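Local coordinates for protein CD180 antigen (Mus musculus, PDB 3T6Q) that may cooperate with MD-1 and TLR4 to mediate the innate response of B cells to bacterial lipopolysaccharide, leading to NF-kappa-B activation, at residues Gln205-Gly210 / Ser225-Leu230; Glu249-Met254 / His275-Leu280; Gln281-Thr286 / Ser301-Leu306. One frame throughout, in Å; residues are numbered along the deposited sequence.

Contact 1: residues Gln205-Gly210 / Ser225-Leu230; sequences QSLNFG and STIQSL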
loop_
_atom_site.group_PDB
_atom_site.type_symbol
_atom_site.label_atom_id
_atom_site.label_comp_id
_atom_site.label_asym_id
_atom_site.label_seq_id
_atom_site.Cartn_x
_atom_site.Cartn_y
_atom_site.Cartn_z
ATOM N N GLN A 205 8.078 27.301 -4.746
ATOM C CA GLN A 205 8.091 27.823 -3.394
ATOM C C GLN A 205 8.903 26.867 -2.497
ATOM O O GLN A 205 9.918 27.268 -1.939
ATOM C CB GLN A 205 6.663 28.044 -2.892
ATOM C CG GLN A 205 6.499 28.204 -1.393
ATOM C CD GLN A 205 7.398 29.261 -0.772
ATOM O OE1 GLN A 205 8.078 29.003 0.235
ATOM N NE2 GLN A 205 7.413 30.448 -1.358
ATOM N N SER A 206 8.462 25.623 -2.344
ATOM C CA SER A 206 9.198 24.620 -1.511
ATOM C C SER A 206 9.387 23.369 -2.306
ATOM O O SER A 206 8.522 23.008 -3.087
ATOM C CB SER A 206 8.432 24.230 -0.235
ATOM O OG SER A 206 8.342 25.315 0.641
ATOM N N LEU A 207 10.530 22.716 -2.137
ATOM C CA LEU A 207 10.732 21.396 -2.698
ATOM C C LEU A 207 11.313 20.631 -1.524
ATOM O O LEU A 207 12.310 21.080 -0.934
ATOM C CB LEU A 207 11.785 21.388 -3.808
ATOM C CG LEU A 207 11.420 21.670 -5.262
ATOM C CD1 LEU A 207 12.650 21.545 -6.137
ATOM C CD2 LEU A 207 10.324 20.704 -5.703
ATOM N N ASN A 208 10.698 19.508 -1.190
ATOM C CA ASN A 208 11.183 18.677 -0.052
ATOM C C ASN A 208 11.598 17.311 -0.609
ATOM O O ASN A 208 10.766 16.627 -1.221
ATOM C CB ASN A 208 10.060 18.627 1.026
ATOM C CG ASN A 208 10.483 17.905 2.300
ATOM O OD1 ASN A 208 11.138 16.870 2.228
ATOM N ND2 ASN A 208 10.105 18.441 3.457
ATOM N N PHE A 209 12.876 16.924 -0.432
ATOM C CA PHE A 209 13.322 15.576 -0.770
ATOM C C PHE A 209 13.846 14.881 0.500
ATOM O O PHE A 209 14.876 14.177 0.450
ATOM C CB PHE A 209 14.467 15.595 -1.804
ATOM C CG PHE A 209 14.068 16.130 -3.166
ATOM C CD1 PHE A 209 13.529 15.287 -4.143
ATOM C CD2 PHE A 209 14.247 17.487 -3.464
ATOM C CE1 PHE A 209 13.193 15.780 -5.412
ATOM C CE2 PHE A 209 13.917 17.985 -4.722
ATOM C CZ PHE A 209 13.375 17.139 -5.685
ATOM N N GLY A 210 13.180 15.120 1.628
ATOM C CA GLY A 210 13.583 14.549 2.912
ATOM C C GLY A 210 13.955 13.070 2.892
ATOM O O GLY A 210 13.229 12.224 2.317
ATOM N N SER A 225 16.888 25.644 -11.623
ATOM C CA SER A 225 15.655 25.926 -10.886
ATOM C C SER A 225 15.821 27.136 -9.960
ATOM O O SER A 225 16.943 27.527 -9.641
ATOM C CB SER A 225 15.198 24.679 -10.070
ATOM O OG SER A 225 16.166 24.375 -9.080
ATOM N N THR A 226 14.705 27.741 -9.576
ATOM C CA THR A 226 14.662 28.783 -8.553
ATOM C C THR A 226 13.715 28.307 -7.453
ATOM O O THR A 226 12.532 28.027 -7.730
ATOM C CB THR A 226 14.134 30.093 -9.164
ATOM O OG1 THR A 226 15.027 30.458 -10.215
ATOM C CG2 THR A 226 14.087 31.243 -8.128
ATOM N N ILE A 227 14.232 28.182 -6.226
ATOM C CA ILE A 227 13.502 27.504 -5.131
ATOM C C ILE A 227 13.609 28.420 -3.906
ATOM O O ILE A 227 14.710 28.907 -3.583
ATOM C CB ILE A 227 14.123 26.132 -4.787
ATOM C CG1 ILE A 227 14.158 25.216 -6.035
ATOM C CG2 ILE A 227 13.315 25.460 -3.654
ATOM C CD1 ILE A 227 15.212 24.125 -6.010
ATOM N N GLN A 228 12.488 28.685 -3.241
ATOM C CA GLN A 228 12.566 29.480 -2.040
ATOM C C GLN A 228 13.083 28.614 -0.874
ATOM O O GLN A 228 14.011 29.000 -0.193
ATOM C CB GLN A 228 11.228 30.108 -1.710
ATOM C CG GLN A 228 11.300 31.590 -1.403
ATOM C CD GLN A 228 11.545 31.916 0.062
ATOM O OE1 GLN A 228 11.441 33.080 0.457
ATOM N NE2 GLN A 228 11.876 30.905 0.872
ATOM N N SER A 229 12.505 27.438 -0.670
ATOM C CA SER A 229 12.961 26.585 0.419
ATOM C C SER A 229 13.215 25.165 -0.099
ATOM O O SER A 229 12.355 24.561 -0.714
ATOM C CB SER A 229 11.949 26.672 1.594
ATOM O OG SER A 229 12.173 25.603 2.508
ATOM N N LEU A 230 14.435 24.666 0.052
ATOM C CA LEU A 230 14.793 23.354 -0.409
ATOM C C LEU A 230 15.141 22.489 0.806
ATOM O O LEU A 230 16.105 22.775 1.530
ATOM C CB LEU A 230 15.999 23.434 -1.360
ATOM C CG LEU A 230 16.640 22.155 -1.890
ATOM C CD1 LEU A 230 15.634 21.273 -2.664
ATOM C CD2 LEU A 230 17.853 22.491 -2.754
#
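L207 and I227 meet at the tightly packed end of this contact, their side chains crossing at about a right angle with CD1 of L207 3.6 Å from CD1 of I227. With its CG anti to the backbone N (chi1 175°), L230 directs its own CD1 back to L207, 4.0 Å from CB of L207. The same methyl of L230 lies near the plane of the F209 ring, at its edge, 4.1 Å from CD2. These four apolar residues are buried and face the interior of the solenoid, where L184 and L186 of the preceding turn and V256 of the following one join them.

The other side is looser and more polar. OG of S206 comes no nearer to S229 than 4.0 Å, at its CB. Q205 and Q228 run alongside each other and point the same way, their amide planes 37° apart; they touch through NE2 of Q205 and CB of Q228 at 3.8 Å, without an amide-to-amide bond.

Between the two sides the strands run parallel. S229 N gives a hydrogen bond to Q205 O at 2.9 Å and L207 N one to S229 O at 3.0 Å, while Q228 N adds a weak bond to Q205 O. This is the pairing of successive strands on the concave side of a leucine-rich repeat solenoid. Beyond it, N208 OD1 accepts from G210 N in an Asx turn as the chain leaves the strand. Specific polar linkage thus comes from the backbone, whereas the side chains contribute apolar packing inward and loose van der Waals contact outward.

Contact 2: residues Glu249-Met254 / His275-Leu280; sequences EGLCEM and HCFSGL. With CU (copper (II) ion), chain J.
A copper(II) ion bridges E249 and H275, each giving it one ligand atom: OE2 of E249 and NE2 of H275 both stand 2.0 Å from the metal. The two ligand atoms, 3.2 Å apart, are joined through the ion and not by a hydrogen bond. Carboxylate and imidazole planes are turned 58° from each other, with OE2 at the ring edge. H275 CG sits between the backbone N and the carbonyl carbon, which helps bring the ring round to the copper; on its far nitrogen, ND1 is hydrogen-bonded to N272 O and so steadies the imidazole from the second shell.

L251 can be followed inward from the 3-10 segment 249-252. Its CB lies 3.9 Å from the backbone O of C276, with CB of C276 just beyond, and CG is closest to that same O at 3.7 Å. A chi1 of -161° swings the isobutyl group away from its own backbone N, placing CD2 directly over the centre of the F277 ring, 3.5 Å from the centroid, a CH-pi contact. The same methyl also touches CD2 of L280. F248 and F274 meet the F277 ring edge-to-face, placing this methyl within an aromatic cluster of the hydrophobic core.

Between metal and core, C252 and C276 form a disulfide, SG to SG 2.2 Å, with chi3 -98°. The contact joins the loops preceding strands 255-260 and 282-284, on successive turns of the solenoid. One covalent link and one metal bridge tie the exposed side of these loops, while apolar packing holds the inner side; the coordination by carboxylate and imidazole would probably be sensitive to pH.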
loop_
_atom_site.group_PDB
_atom_site.type_symbol
_atom_site.label_atom_id
_atom_site.label_comp_id
_atom_site.label_asym_id
_atom_site.label_seq_id
_atom_site.Cartn_x
_atom_site.Cartn_y
_atom_site.Cartn_z
ATOM N N GLU A 249 28.121 20.338 -5.755
ATOM C CA GLU A 249 28.540 20.995 -7.024
ATOM C C GLU A 249 27.372 21.614 -7.803
ATOM O O GLU A 249 27.480 22.752 -8.285
ATOM C CB GLU A 249 29.319 19.973 -7.880
ATOM C CG GLU A 249 30.714 19.679 -7.314
ATOM C CD GLU A 249 31.674 20.864 -7.417
ATOM O OE1 GLU A 249 32.406 20.954 -8.453
ATOM O OE2 GLU A 249 31.737 21.726 -6.487
ATOM N N GLY A 250 26.248 20.885 -7.900
ATOM C CA GLY A 250 25.061 21.369 -8.641
ATOM C C GLY A 250 24.454 22.647 -8.088
ATOM O O GLY A 250 23.775 23.404 -8.791
ATOM N N LEU A 251 24.666 22.912 -6.813
ATOM C CA LEU A 251 24.073 24.137 -6.232
ATOM C C LEU A 251 24.579 25.444 -6.875
ATOM O O LEU A 251 23.911 26.472 -6.778
ATOM C CB LEU A 251 24.379 24.192 -4.724
ATOM C CG LEU A 251 23.573 25.066 -3.779
ATOM C CD1 LEU A 251 22.072 24.808 -3.946
ATOM C CD2 LEU A 251 24.008 24.673 -2.356
ATOM N N CYS A 252 25.766 25.392 -7.488
ATOM C CA CYS A 252 26.363 26.532 -8.170
ATOM C C CYS A 252 25.561 26.928 -9.429
ATOM O O CYS A 252 25.791 28.019 -10.002
ATOM C CB CYS A 252 27.844 26.204 -8.542
ATOM S SG CYS A 252 29.044 26.650 -7.273
ATOM N N GLU A 253 24.661 26.039 -9.889
ATOM C CA GLU A 253 23.858 26.301 -11.092
ATOM C C GLU A 253 22.355 26.409 -10.823
ATOM O O GLU A 253 21.559 26.089 -11.698
ATOM C CB GLU A 253 24.102 25.211 -12.137
ATOM C CG GLU A 253 25.581 25.034 -12.483
ATOM C CD GLU A 253 25.785 24.252 -13.772
ATOM O OE1 GLU A 253 25.928 22.991 -13.727
ATOM O OE2 GLU A 253 25.792 24.904 -14.846
ATOM N N MET A 254 22.025 26.862 -9.605
ATOM C CA MET A 254 20.671 26.876 -9.057
ATOM C C MET A 254 20.460 28.162 -8.293
ATOM O O MET A 254 21.397 28.782 -7.816
ATOM C CB MET A 254 20.484 25.712 -8.065
ATOM C CG MET A 254 20.432 24.347 -8.708
ATOM S SD MET A 254 20.434 23.102 -7.416
ATOM C CE MET A 254 18.924 23.513 -6.521
ATOM N N HIS A 275 31.514 26.175 -0.607
ATOM C CA HIS A 275 31.871 27.146 -1.666
ATOM C C HIS A 275 30.799 27.342 -2.736
ATOM O O HIS A 275 30.793 28.400 -3.344
ATOM C CB HIS A 275 33.231 26.818 -2.313
ATOM C CG HIS A 275 33.201 25.611 -3.225
ATOM N ND1 HIS A 275 33.454 24.353 -2.795
ATOM C CD2 HIS A 275 32.912 25.509 -4.589
ATOM C CE1 HIS A 275 33.358 23.489 -3.829
ATOM N NE2 HIS A 275 33.024 24.198 -4.926
ATOM N N CYS A 276 29.889 26.361 -2.961
ATOM C CA CYS A 276 28.723 26.576 -3.845
ATOM C C CYS A 276 27.477 27.264 -3.248
ATOM O O CYS A 276 26.436 27.386 -3.941
ATOM C CB CYS A 276 28.303 25.285 -4.587
ATOM S SG CYS A 276 29.394 24.952 -5.998
ATOM N N PHE A 277 27.579 27.750 -2.015
ATOM C CA PHE A 277 26.389 28.194 -1.275
ATOM C C PHE A 277 26.294 29.706 -1.290
ATOM O O PHE A 277 25.484 30.286 -0.556
ATOM C CB PHE A 277 26.426 27.700 0.207
ATOM C CG PHE A 277 26.148 26.216 0.376
ATOM C CD1 PHE A 277 26.999 25.251 -0.147
ATOM C CD2 PHE A 277 25.009 25.789 1.094
ATOM C CE1 PHE A 277 26.740 23.887 0.064
ATOM C CE2 PHE A 277 24.720 24.441 1.270
ATOM C CZ PHE A 277 25.589 23.474 0.766
ATOM N N SER A 278 27.063 30.380 -2.149
ATOM C CA SER A 278 27.123 31.829 -2.037
ATOM C C SER A 278 25.816 32.561 -2.315
ATOM O O SER A 278 25.629 33.666 -1.818
ATOM C CB SER A 278 28.325 32.463 -2.792
ATOM O OG SER A 278 28.227 32.144 -4.150
ATOM N N GLY A 279 24.880 31.977 -3.059
ATOM C CA GLY A 279 23.534 32.626 -3.152
ATOM C C GLY A 279 22.582 32.452 -1.943
ATOM O O GLY A 279 21.560 33.143 -1.832
ATOM N N LEU A 280 22.901 31.538 -1.031
ATOM C CA LEU A 280 21.950 31.221 0.067
ATOM C C LEU A 280 21.745 32.347 1.066
ATOM O O LEU A 280 22.687 33.040 1.465
ATOM C CB LEU A 280 22.343 29.957 0.850
ATOM C CG LEU A 280 21.927 28.563 0.338
ATOM C CD1 LEU A 280 20.429 28.345 0.361
ATOM C CD2 LEU A 280 22.483 28.275 -1.058
HETATM CU CU CU J . 33.098 23.179 -6.694
#

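Contact 3: residues Gln281-Thr286 / Ser301-Leu306; sequences QELDLT and STLKKL
Bends at chi2 in both Q281 (-57°) and K304 (-58°), with a further bend at chi4 of K304, lay the two side chains alongside each other. K304 NZ thereby gives Q281 OE1 a 2.9 Å hydrogen bond in the carbonyl plane, on a lone pair. The same ammonium bonds T302 O at 2.8 Å, so two oxygens hold the lysine tip, while NE2 of Q281 is tied to G279 O. E282 and K305 also lie side by side, both extended beyond CG; OE2 rests 3.5 Å from CD of K305. Their charged ends stay 4.0 Å apart, from OE2 to NZ, beyond a salt bridge, with a water bonded to both.

In the backbone, Q281 O accepts from both K304 N and K305 N, and L283 N returns a bond to K305 O at 2.9 Å. These are adjacent parallel strands of the leucine-rich repeat solenoid, leading from LRR 9 into LRR 10. On the opposite side of the strands from E282 and K305, facing the hydrophobic core, L283 CB packs 3.9 Å from L303 CD1, and L283 CD2 lies 3.9 Å from L306 CD1. Past the strand, D284 OD1 accepts from T286 N in an Asx turn and, through its syn lone pair, from T286 OG1.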
loop_
_atom_site.group_PDB
_atom_site.type_symbol
_atom_site.label_atom_id
_atom_site.label_comp_id
_atom_site.label_asym_id
_atom_site.label_seq_id
_atom_site.Cartn_x
_atom_site.Cartn_y
_atom_site.Cartn_z
ATOM N N GLN A 281 20.490 32.512 1.471
ATOM C CA GLN A 281 20.173 33.418 2.551
ATOM C C GLN A 281 20.094 32.702 3.899
ATOM O O GLN A 281 20.387 33.310 4.933
ATOM C CB GLN A 281 18.866 34.156 2.251
ATOM C CG GLN A 281 18.913 34.978 0.934
ATOM C CD GLN A 281 20.021 36.004 0.898
ATOM O OE1 GLN A 281 20.055 36.946 1.699
ATOM N NE2 GLN A 281 20.933 35.843 -0.051
ATOM N N GLU A 282 19.653 31.438 3.894
ATOM C CA GLU A 282 19.435 30.719 5.146
ATOM C C GLU A 282 19.983 29.321 4.996
ATOM O O GLU A 282 19.755 28.671 3.948
ATOM C CB GLU A 282 17.954 30.570 5.466
ATOM C CG GLU A 282 17.168 31.852 5.400
ATOM C CD GLU A 282 15.802 31.703 6.072
ATOM O OE1 GLU A 282 15.530 30.630 6.735
ATOM O OE2 GLU A 282 15.013 32.663 5.915
ATOM N N LEU A 283 20.714 28.873 6.017
ATOM C CA LEU A 283 21.306 27.528 5.987
ATOM C C LEU A 283 21.025 26.841 7.333
ATOM O O LEU A 283 21.292 27.397 8.422
ATOM C CB LEU A 283 22.826 27.583 5.708
ATOM C CG LEU A 283 23.668 26.332 5.995
ATOM C CD1 LEU A 283 23.240 25.244 5.007
ATOM C CD2 LEU A 283 25.112 26.746 5.787
ATOM N N ASP A 284 20.479 25.643 7.254
ATOM C CA ASP A 284 20.125 24.895 8.486
ATOM C C ASP A 284 20.962 23.621 8.594
ATOM O O ASP A 284 20.784 22.680 7.803
ATOM C CB ASP A 284 18.629 24.536 8.490
ATOM C CG ASP A 284 18.147 24.061 9.865
ATOM O OD1 ASP A 284 18.867 23.244 10.520
ATOM O OD2 ASP A 284 17.074 24.554 10.304
ATOM N N LEU A 285 21.827 23.564 9.604
ATOM C CA LEU A 285 22.699 22.384 9.828
ATOM C C LEU A 285 22.389 21.691 11.165
ATOM O O LEU A 285 23.298 21.226 11.859
ATOM C CB LEU A 285 24.151 22.815 9.742
ATOM C CG LEU A 285 24.591 23.363 8.353
ATOM C CD1 LEU A 285 25.969 24.017 8.460
ATOM C CD2 LEU A 285 24.636 22.240 7.310
ATOM N N THR A 286 21.098 21.654 11.519
ATOM C CA THR A 286 20.624 21.043 12.760
ATOM C C THR A 286 21.100 19.590 12.887
ATOM O O THR A 286 20.932 18.782 11.941
ATOM C CB THR A 286 19.090 21.073 12.841
ATOM O OG1 THR A 286 18.654 22.422 12.936
ATOM C CG2 THR A 286 18.606 20.297 14.141
ATOM N N SER A 301 29.728 34.208 3.079
ATOM C CA SER A 301 29.990 35.560 3.571
ATOM C C SER A 301 28.748 36.507 3.507
ATOM O O SER A 301 28.721 37.554 4.191
ATOM C CB SER A 301 31.185 36.146 2.785
ATOM O OG SER A 301 30.700 36.589 1.534
ATOM N N THR A 302 27.753 36.173 2.675
ATOM C CA THR A 302 26.471 36.935 2.603
ATOM C C THR A 302 25.236 36.181 3.133
ATOM O O THR A 302 24.106 36.672 3.020
ATOM C CB THR A 302 26.191 37.545 1.193
ATOM O OG1 THR A 302 25.845 36.502 0.277
ATOM C CG2 THR A 302 27.440 38.310 0.634
ATOM N N LEU A 303 25.456 35.024 3.783
ATOM C CA LEU A 303 24.385 34.312 4.464
ATOM C C LEU A 303 23.760 35.201 5.549
ATOM O O LEU A 303 24.499 35.874 6.279
ATOM C CB LEU A 303 24.965 33.030 5.146
ATOM C CG LEU A 303 23.941 32.050 5.710
ATOM C CD1 LEU A 303 23.257 31.316 4.565
ATOM C CD2 LEU A 303 24.686 31.121 6.679
ATOM N N LYS A 304 22.422 35.186 5.661
ATOM C CA LYS A 304 21.727 35.976 6.678
ATOM C C LYS A 304 21.321 35.161 7.935
ATOM O O LYS A 304 21.340 35.681 9.064
ATOM C CB LYS A 304 20.496 36.652 6.061
ATOM C CG LYS A 304 20.811 37.447 4.773
ATOM C CD LYS A 304 21.869 38.539 4.987
ATOM C CE LYS A 304 21.877 39.514 3.774
ATOM N NZ LYS A 304 22.197 38.707 2.557
ATOM N N LYS A 305 20.939 33.908 7.735
ATOM C CA LYS A 305 20.410 33.094 8.862
ATOM C C LYS A 305 21.130 31.763 8.887
ATOM O O LYS A 305 21.258 31.112 7.846
ATOM C CB LYS A 305 18.888 32.867 8.762
ATOM C CG LYS A 305 18.111 34.182 8.598
ATOM C CD LYS A 305 16.590 33.996 8.750
ATOM C CE LYS A 305 15.826 35.258 8.404
ATOM N NZ LYS A 305 14.457 35.187 8.994
ATOM N N LEU A 306 21.574 31.361 10.075
ATOM C CA LEU A 306 22.308 30.127 10.239
ATOM C C LEU A 306 21.772 29.356 11.461
ATOM O O LEU A 306 21.598 29.927 12.545
ATOM C CB LEU A 306 23.821 30.409 10.418
ATOM C CG LEU A 306 24.768 29.213 10.612
ATOM C CD1 LEU A 306 24.759 28.244 9.409
ATOM C CD2 LEU A 306 26.198 29.695 10.931
HETATM O O HOH W 1 13.399 32.184 8.319
#

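In the fold
Contacts 1 and 3 pair parallel strands of the same concave array, their centres about 15 Å apart, whereas contact 2 joins loops leading into the strands. Each has a buried apolar side; the polar side of contacts 1 and 3 lies on the concave strand face, that of contact 2 on exposed loops. There the chemistry differs: contact 1 has loosely touching serines and glutamines, contact 3 a lysine-glutamine bond and a water-bridged charged pair, and contact 2 a disulfide and copper. F277 CE2 of contact 2 lies 4.1 Å from L283 CD1 of contact 3, continuing the hydrophobic interior between turns; toward contact 1, M254 packs on I227 in one of its conformers.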